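Side-chain contacts in putative branched chain amino acid ABC transporter, periplasmic amino acid-binding protein (Brucella ovis, PDB 4XFK), which probably serves as the periplasmic substrate-binding component of an ABC-type transport system that takes up branched-chain amino acids: residues 224-229 with 252-257; 359-364 with 370-375. The protein carries 1 engineered substitution. All coordinates share one frame; numbering follows the deposited sequence.

Overall arrangement
Followed from the N terminus, the chain first closes a loop at interaction 1, where helix 223-235 meets the short helix 251-255 after 15 intervening residues that include strand 240-243. Interaction 1 closes before interaction 2 opens, so the two follow in series, neither nested nor crossed. Interaction 2 is the tighter return: segments 359-364 and 370-375 are five residues apart, and strand 350-360 pairs with strand 373-380 after a 12-residue connection. Their centres lie about 15 Å apart, joined by Ile252, whose side chain packs on Val359, Thr370 and Phe374. Interaction 1 thus holds helix to helix, interaction 2 strand to strand, and helix 251-255 links the two within one lobe around the mixed sheet.

Interaction 1 (224-229 with 252-257); sequences DLLLLM and IGNAGA
Asn254 reaches across from its short helix to the backbone carbonyl of Leu226, and this is the one hydrogen bond between residues 224-229 and 252-257. ND2 of Asn254 lies 3.0 Å from Leu226 O, and the N-H points almost straight at the oxygen, with 174° at the hydrogen. The acceptor sits nearly in the amide plane of Asn254, as a good donor geometry requires. Seen from the carbonyl the approach is different: the donor stands well above the plane of the C=O group, 60° out of it, so the lone-pair directions are not used. A chi1 of -84° sets CG of Asn254 beside its own backbone N and anti to the carbonyl carbon, which carries the amide over to helix 223-235. Asn254 ND2 also lies 4.0 Å from Leu226 CB, in van der Waals contact.

About one turn further on, the closest CA atoms across the contact are those of Met229 and Ala255, 5.4 Å apart. The Met229 chain bends at both chi2 and chi3, which brings its end methyl CE to 4.0 Å from Ala255 CB; this methyl contact belongs to one of two deposited conformers and is therefore doubtful. Gly256 then takes positive phi and leaves helical geometry.

Further out, Ser233 of the same long helix hydrogen-bonds through OG to Ala255 O, a second tie between the two helices. Asn251 touches the side chains of Leu225, Leu226 and Met229, while Leu228 and Met229 pack on Phe241, so helix 223-235 touches both helix 251-255 and strand 240-243. Both helices flank the mixed sheet of one lobe of the periplasmic binding protein fold.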
ATOM      1  N   ASP A 224       8.912 -13.666   0.504  1.00  8.57           N
ATOM      2  CA  ASP A 224       7.895 -14.483   1.152  1.00  8.53           C
ATOM      3  C   ASP A 224       6.709 -14.769   0.238  1.00  7.83           C
ATOM      4  O   ASP A 224       5.951 -15.701   0.504  1.00  8.59           O
ATOM      5  CB  ASP A 224       7.421 -13.834   2.445  1.00  8.87           C
ATOM      6  CG  ASP A 224       8.438 -13.945   3.558  1.00  9.20           C
ATOM      7  OD1 ASP A 224       9.369 -14.775   3.456  1.00 10.42           O
ATOM      8  OD2 ASP A 224       8.291 -13.214   4.552  1.00  9.83           O
ATOM      9  N   LEU A 225       6.511 -13.958  -0.807  1.00  8.64           N
ATOM     10  CA  LEU A 225       5.568 -14.334  -1.861  1.00  7.26           C
ATOM     11  C   LEU A 225       6.286 -14.906  -3.092  1.00  7.75           C
ATOM     12  O   LEU A 225       5.851 -15.909  -3.633  1.00  9.07           O
ATOM     13  CB  LEU A 225       4.603 -13.202  -2.243  1.00  7.53           C
ATOM     14  CG  LEU A 225       3.456 -13.597  -3.186  1.00  8.87           C
ATOM     15  CD1 LEU A 225       2.690 -14.815  -2.662  1.00  9.91           C
ATOM     16  CD2 LEU A 225       2.507 -12.430  -3.385  1.00  8.95           C
ATOM     17  N   LEU A 226       7.394 -14.293  -3.512  1.00  8.87           N
ATOM     18  CA  LEU A 226       8.134 -14.773  -4.683  1.00  9.55           C
ATOM     19  C   LEU A 226       8.516 -16.249  -4.563  1.00  8.20           C
ATOM     20  O   LEU A 226       8.306 -17.036  -5.494  1.00  9.25           O
ATOM     21  CB  LEU A 226       9.390 -13.920  -4.910  1.00 12.33           C
ATOM     22  CG  LEU A 226       9.190 -12.458  -5.327  1.00 15.81           C
ATOM     23  CD1 LEU A 226      10.452 -11.629  -5.092  1.00 16.76           C
ATOM     24  CD2 LEU A 226       8.769 -12.373  -6.785  1.00 16.11           C
ATOM     25  N   LEU A 227       9.073 -16.630  -3.416  1.00  9.06           N
ATOM     26  CA  LEU A 227       9.555 -17.997  -3.241  1.00 10.27           C
ATOM     27  C   LEU A 227       8.419 -18.955  -2.909  1.00  9.89           C
ATOM     28  O   LEU A 227       8.502 -20.150  -3.190  1.00 12.00           O
ATOM     29  CB  LEU A 227      10.651 -18.066  -2.177  1.00 10.93           C
ATOM     30  CG  LEU A 227      11.923 -17.275  -2.491  1.00 12.16           C
ATOM     31  CD1 LEU A 227      12.941 -17.446  -1.374  1.00 13.19           C
ATOM     32  CD2 LEU A 227      12.504 -17.666  -3.862  1.00 13.54           C
ATOM     33  N   LEU A 228       7.354 -18.425  -2.312  1.00  9.82           N
ATOM     34  CA  LEU A 228       6.151 -19.206  -2.077  1.00 10.16           C
ATOM     35  C   LEU A 228       5.514 -19.592  -3.420  1.00 10.43           C
ATOM     36  O   LEU A 228       5.120 -20.747  -3.621  1.00 11.09           O
ATOM     37  CB  LEU A 228       5.171 -18.415  -1.205  1.00 11.69           C
ATOM     38  CG  LEU A 228       3.814 -19.066  -0.920  1.00 11.59           C
ATOM     39  CD1 LEU A 228       3.952 -20.470  -0.325  1.00 13.31           C
ATOM     40  CD2 LEU A 228       2.985 -18.159  -0.002  1.00 11.98           C
ATOM     41  N   MET A 229       5.420 -18.630  -4.339  1.00  9.95           N
ATOM     42  CA  MET A 229       4.896 -18.897  -5.678  0.63  9.56           C
ATOM     43  C   MET A 229       5.757 -19.922  -6.411  1.00  9.84           C
ATOM     44  O   MET A 229       5.243 -20.823  -7.073  1.00 12.03           O
ATOM     45  CB  MET A 229       4.805 -17.610  -6.508  0.63 11.50           C
ATOM     46  CG  MET A 229       3.775 -16.607  -6.010  0.63 11.34           C
ATOM     47  SD  MET A 229       2.119 -17.302  -5.802  0.63 12.93           S
ATOM     48  CE  MET A 229       1.641 -17.589  -7.510  0.63 13.85           C
ATOM     49  N   ILE A 252       4.714 -13.470 -11.169  1.00 10.19           N
ATOM     50  CA  ILE A 252       4.079 -14.198 -12.263  1.00 10.31           C
ATOM     51  C   ILE A 252       5.096 -15.041 -13.029  1.00 11.64           C
ATOM     52  O   ILE A 252       4.804 -16.181 -13.398  1.00 12.74           O
ATOM     53  CB  ILE A 252       3.272 -13.254 -13.177  1.00  9.84           C
ATOM     54  CG1 ILE A 252       2.201 -12.544 -12.347  1.00 10.49           C
ATOM     55  CG2 ILE A 252       2.654 -14.025 -14.346  1.00 11.94           C
ATOM     56  CD1 ILE A 252       1.372 -13.479 -11.491  1.00 11.57           C
ATOM     57  N   GLY A 253       6.298 -14.508 -13.229  1.00 10.74           N
ATOM     58  CA  GLY A 253       7.373 -15.304 -13.789  1.00 11.26           C
ATOM     59  C   GLY A 253       7.633 -16.539 -12.936  1.00 11.32           C
ATOM     60  O   GLY A 253       7.756 -17.650 -13.454  1.00 12.74           O
ATOM     61  N   ASN A 254       7.695 -16.361 -11.621  1.00 10.92           N
ATOM     62  CA  ASN A 254       7.948 -17.486 -10.729  1.00 10.41           C
ATOM     63  C   ASN A 254       6.804 -18.493 -10.704  1.00 10.81           C
ATOM     64  O   ASN A 254       7.019 -19.674 -10.441  1.00 12.11           O
ATOM     65  CB  ASN A 254       8.245 -17.009  -9.308  1.00 11.21           C
ATOM     66  CG  ASN A 254       9.693 -16.629  -9.110  1.00 15.22           C
ATOM     67  OD1 ASN A 254      10.447 -16.459 -10.070  1.00 17.07           O
ATOM     68  ND2 ASN A 254      10.088 -16.484  -7.856  1.00 17.27           N
ATOM     69  N   ALA A 255       5.589 -18.024 -10.975  1.00 11.16           N
ATOM     70  CA  ALA A 255       4.418 -18.899 -11.026  1.00 11.73           C
ATOM     71  C   ALA A 255       4.536 -19.948 -12.120  1.00 11.79           C
ATOM     72  O   ALA A 255       3.993 -21.042 -11.990  1.00 13.17           O
ATOM     73  CB  ALA A 255       3.149 -18.077 -11.222  1.00 12.59           C
ATOM     74  N   GLY A 256       5.240 -19.602 -13.197  1.00 12.00           N
ATOM     75  CA  GLY A 256       5.434 -20.517 -14.304  1.00 12.56           C
ATOM     76  C   GLY A 256       4.130 -21.138 -14.759  1.00 12.26           C
ATOM     77  O   GLY A 256       3.154 -20.433 -15.040  1.00 14.64           O
ATOM     78  N   ALA A 257       4.101 -22.469 -14.761  1.00 12.62           N
ATOM     79  CA  ALA A 257       2.989 -23.242 -15.303  1.00 12.36           C
ATOM     80  C   ALA A 257       1.653 -23.061 -14.573  1.00 12.73           C
ATOM     81  O   ALA A 257       0.604 -23.391 -15.125  1.00 15.68           O
ATOM     82  CB  ALA A 257       3.362 -24.724 -15.361  1.00 13.69           C
TER

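Interaction 2 (359-364 with 370-375); sequences VSKKAR and TEYGFL
A beta hairpin with a long connection brings residues 359-364 against 370-375, at the point where strand 350-360 ends and strand 373-380 sets out. Ser360 and Gly373 form a hydrogen-bonded pair: Ser360 N gives to Gly373 O at 2.9 Å, nearly in line with the C=O bond, and Gly373 N gives to Ser360 O at 3.0 Å, from above the carbonyl plane. Val359 and Phe374 form the adjoining non-hydrogen-bonded pair, their side chains on one face of the sheet and running side by side. There the two methyls of Val359 divide the work, since a chi1 of 180° turns CG1 anti to the backbone N and CG2 anti to the carbonyl carbon. Val359 CG1 meets Tyr372 CB at 3.6 Å, while Val359 CG2 lies 3.7 Å from Phe374 CE2.

Both strands belong to the mixed sheet of one lobe of the periplasmic binding protein fold, and the first leaves it through a type I turn from Ser360 to Ala363. Ser360 OG accepts from Lys362 N at 3.0 Å, which makes an ST turn at the same corner. Thr370 OG1 takes the backbone N-H of Tyr372 in the same way, so each segment carries its own ST turn. Beyond the paired strands, Lys361 runs extended across the Tyr372 ring: its CG stands over one face, 3.8 Å from the ring centroid and 18° off the normal, a CH-pi contact. Further along the same side chain, Lys361 CE lies 3.5 Å from Tyr372 OH. The Lys361 ammonium and the Glu371 carboxylate are near each other but beyond salt-bridge range, so any attraction is probably modest.

At the end of the turn, Ala363 CB presses on the backbone of Gly373, 3.3 Å from its carbonyl C. Ser360 CB and the Lys362 side chain both touch Leu375, and outside the pairing Asn269 ND2 hydrogen-bonds to Phe374 O.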
ATOM      1  N   VAL A 359      -5.010 -13.292 -12.890  1.00  8.92           N
ATOM      2  CA  VAL A 359      -3.913 -13.509 -13.825  1.00  9.57           C
ATOM      3  C   VAL A 359      -4.451 -14.236 -15.059  1.00 10.14           C
ATOM      4  O   VAL A 359      -5.034 -15.317 -14.945  1.00 10.25           O
ATOM      5  CB  VAL A 359      -2.779 -14.312 -13.176  1.00  9.31           C
ATOM      6  CG1 VAL A 359      -1.646 -14.527 -14.172  1.00  9.66           C
ATOM      7  CG2 VAL A 359      -2.281 -13.586 -11.921  1.00  9.97           C
ATOM      8  N   SER A 360      -4.259 -13.632 -16.230  1.00  9.40           N
ATOM      9  CA  SER A 360      -4.918 -14.081 -17.449  1.00  9.47           C
ATOM     10  C   SER A 360      -4.129 -13.663 -18.678  1.00  9.72           C
ATOM     11  O   SER A 360      -3.499 -12.607 -18.689  1.00 11.05           O
ATOM     12  CB  SER A 360      -6.322 -13.476 -17.532  1.00 10.90           C
ATOM     13  OG  SER A 360      -6.929 -13.748 -18.787  1.00 12.46           O
ATOM     14  N   LYS A 361      -4.180 -14.485 -19.721  1.00 11.10           N
ATOM     15  CA  LYS A 361      -3.555 -14.133 -20.988  1.00 11.10           C
ATOM     16  C   LYS A 361      -4.312 -12.997 -21.664  1.00 11.30           C
ATOM     17  O   LYS A 361      -3.802 -12.377 -22.598  1.00 13.35           O
ATOM     18  CB  LYS A 361      -3.510 -15.338 -21.925  1.00 12.18           C
ATOM     19  CG  LYS A 361      -2.499 -16.392 -21.535  1.00 15.51           C
ATOM     20  CD  LYS A 361      -2.454 -17.478 -22.590  1.00 18.68           C
ATOM     21  CE  LYS A 361      -1.421 -18.531 -22.262  1.00 21.19           C
ATOM     22  NZ  LYS A 361      -1.339 -19.518 -23.366  1.00 23.18           N
ATOM     23  N   LYS A 362      -5.530 -12.731 -21.201  1.00 11.08           N
ATOM     24  CA  LYS A 362      -6.352 -11.685 -21.795  1.00 12.24           C
ATOM     25  C   LYS A 362      -5.899 -10.276 -21.396  1.00 11.11           C
ATOM     26  O   LYS A 362      -6.294  -9.308 -22.032  1.00 12.90           O
ATOM     27  CB  LYS A 362      -7.824 -11.879 -21.427  1.00 14.74           C
ATOM     28  CG  LYS A 362      -8.461 -13.133 -22.018  1.00 20.44           C
ATOM     29  CD  LYS A 362      -9.867 -13.348 -21.466  1.00 25.07           C
ATOM     30  CE  LYS A 362     -10.489 -14.632 -22.000  1.00 27.83           C
ATOM     31  NZ  LYS A 362      -9.659 -15.834 -21.694  1.00 30.41           N
ATOM     32  N   ALA A 363      -5.080 -10.152 -20.354  1.00 10.24           N
ATOM     33  CA  ALA A 363      -4.637  -8.837 -19.895  1.00 10.08           C
ATOM     34  C   ALA A 363      -3.826  -8.131 -20.974  1.00 11.40           C
ATOM     35  O   ALA A 363      -2.963  -8.741 -21.597  1.00 12.38           O
ATOM     36  CB  ALA A 363      -3.814  -8.977 -18.628  1.00  9.94           C
ATOM     37  N   ARG A 364      -4.101  -6.846 -21.183  1.00 10.97           N
ATOM     38  CA  ARG A 364      -3.372  -6.064 -22.177  1.00 11.11           C
ATOM     39  C   ARG A 364      -1.914  -5.846 -21.777  1.00 11.40           C
ATOM     40  O   ARG A 364      -1.006  -6.006 -22.595  1.00 14.30           O
ATOM     41  CB  ARG A 364      -4.046  -4.714 -22.405  1.00 11.71           C
ATOM     42  CG  ARG A 364      -3.339  -3.851 -23.444  1.00 14.33           C
ATOM     43  CD  ARG A 364      -4.223  -2.715 -23.907  1.00 15.22           C
ATOM     44  NE  ARG A 364      -5.472  -3.221 -24.459  1.00 16.33           N
ATOM     45  CZ  ARG A 364      -5.627  -3.610 -25.722  1.00 17.23           C
ATOM     46  NH1 ARG A 364      -4.607  -3.542 -26.572  1.00 16.39           N
ATOM     47  NH2 ARG A 364      -6.804  -4.065 -26.138  1.00 18.81           N
ATOM     48  N   THR A 370       5.873 -12.382 -19.406  1.00 13.92           N
ATOM     49  CA  THR A 370       5.146 -13.615 -19.691  1.00 14.38           C
ATOM     50  C   THR A 370       3.961 -13.352 -20.616  1.00 13.55           C
ATOM     51  O   THR A 370       3.725 -12.222 -21.044  1.00 14.17           O
ATOM     52  CB  THR A 370       4.619 -14.284 -18.398  1.00 13.63           C
ATOM     53  OG1 THR A 370       3.461 -13.583 -17.919  1.00 12.59           O
ATOM     54  CG2 THR A 370       5.696 -14.303 -17.317  1.00 15.07           C
ATOM     55  N   GLU A 371       3.210 -14.408 -20.911  1.00 12.44           N
ATOM     56  CA  GLU A 371       1.988 -14.290 -21.691  1.00 12.31           C
ATOM     57  C   GLU A 371       0.814 -13.821 -20.836  1.00 12.47           C
ATOM     58  O   GLU A 371      -0.275 -13.568 -21.360  1.00 11.87           O
ATOM     59  CB  GLU A 371       1.647 -15.637 -22.321  1.00 13.46           C
ATOM     60  CG  GLU A 371       2.720 -16.157 -23.257  1.00 15.75           C
ATOM     61  CD  GLU A 371       2.685 -17.671 -23.419  1.00 19.22           C
ATOM     62  OE1 GLU A 371       2.635 -18.391 -22.398  1.00 19.58           O
ATOM     63  OE2 GLU A 371       2.723 -18.140 -24.574  1.00 21.96           O
ATOM     64  N   TYR A 372       1.037 -13.718 -19.524  1.00 11.29           N
ATOM     65  CA  TYR A 372      -0.015 -13.389 -18.568  1.00 10.98           C
ATOM     66  C   TYR A 372       0.145 -11.993 -17.987  1.00  9.95           C
ATOM     67  O   TYR A 372       1.255 -11.515 -17.804  1.00 11.84           O
ATOM     68  CB  TYR A 372      -0.003 -14.392 -17.410  1.00 11.57           C
ATOM     69  CG  TYR A 372      -0.387 -15.799 -17.819  1.00 11.96           C
ATOM     70  CD1 TYR A 372       0.560 -16.698 -18.309  1.00 13.73           C
ATOM     71  CD2 TYR A 372      -1.701 -16.226 -17.718  1.00 14.67           C
ATOM     72  CE1 TYR A 372       0.200 -17.981 -18.694  1.00 15.01           C
ATOM     73  CE2 TYR A 372      -2.070 -17.505 -18.094  1.00 15.39           C
ATOM     74  CZ  TYR A 372      -1.119 -18.378 -18.578  1.00 15.29           C
ATOM     75  OH  TYR A 372      -1.509 -19.646 -18.949  1.00 18.12           O
ATOM     76  N   GLY A 373      -0.976 -11.355 -17.664  1.00  9.65           N
ATOM     77  CA  GLY A 373      -0.960 -10.147 -16.865  1.00  9.26           C
ATOM     78  C   GLY A 373      -2.182 -10.110 -15.978  1.00  8.29           C
ATOM     79  O   GLY A 373      -2.958 -11.069 -15.919  1.00 10.03           O
ATOM     80  N   PHE A 374      -2.371  -8.985 -15.304  1.00  8.71           N
ATOM     81  CA  PHE A 374      -3.500  -8.808 -14.413  1.00  8.67           C
ATOM     82  C   PHE A 374      -4.682  -8.206 -15.151  1.00  9.07           C
ATOM     83  O   PHE A 374      -4.592  -7.123 -15.715  1.00  9.20           O
ATOM     84  CB  PHE A 374      -3.066  -7.982 -13.201  1.00  9.01           C
ATOM     85  CG  PHE A 374      -2.106  -8.723 -12.319  1.00  9.00           C
ATOM     86  CD1 PHE A 374      -0.739  -8.666 -12.546  1.00  9.59           C
ATOM     87  CD2 PHE A 374      -2.579  -9.539 -11.297  1.00  8.88           C
ATOM     88  CE1 PHE A 374       0.148  -9.390 -11.748  1.00 10.49           C
ATOM     89  CE2 PHE A 374      -1.697 -10.254 -10.501  1.00  9.39           C
ATOM     90  CZ  PHE A 374      -0.335 -10.178 -10.728  1.00  9.62           C
ATOM     91  N   LEU A 375      -5.789  -8.942 -15.160  1.00  8.77           N
ATOM     92  CA  LEU A 375      -7.001  -8.546 -15.863  1.00  9.25           C
ATOM     93  C   LEU A 375      -8.049  -8.200 -14.815  1.00  8.59           C
ATOM     94  O   LEU A 375      -8.372  -9.032 -13.968  1.00  9.94           O
ATOM     95  CB  LEU A 375      -7.503  -9.713 -16.714  1.00 10.74           C
ATOM     96  CG  LEU A 375      -8.779  -9.470 -17.521  1.00 12.26           C
ATOM     97  CD1 LEU A 375      -8.470  -8.644 -18.751  1.00 12.78           C
ATOM     98  CD2 LEU A 375      -9.446 -10.795 -17.906  1.00 12.34           C
TER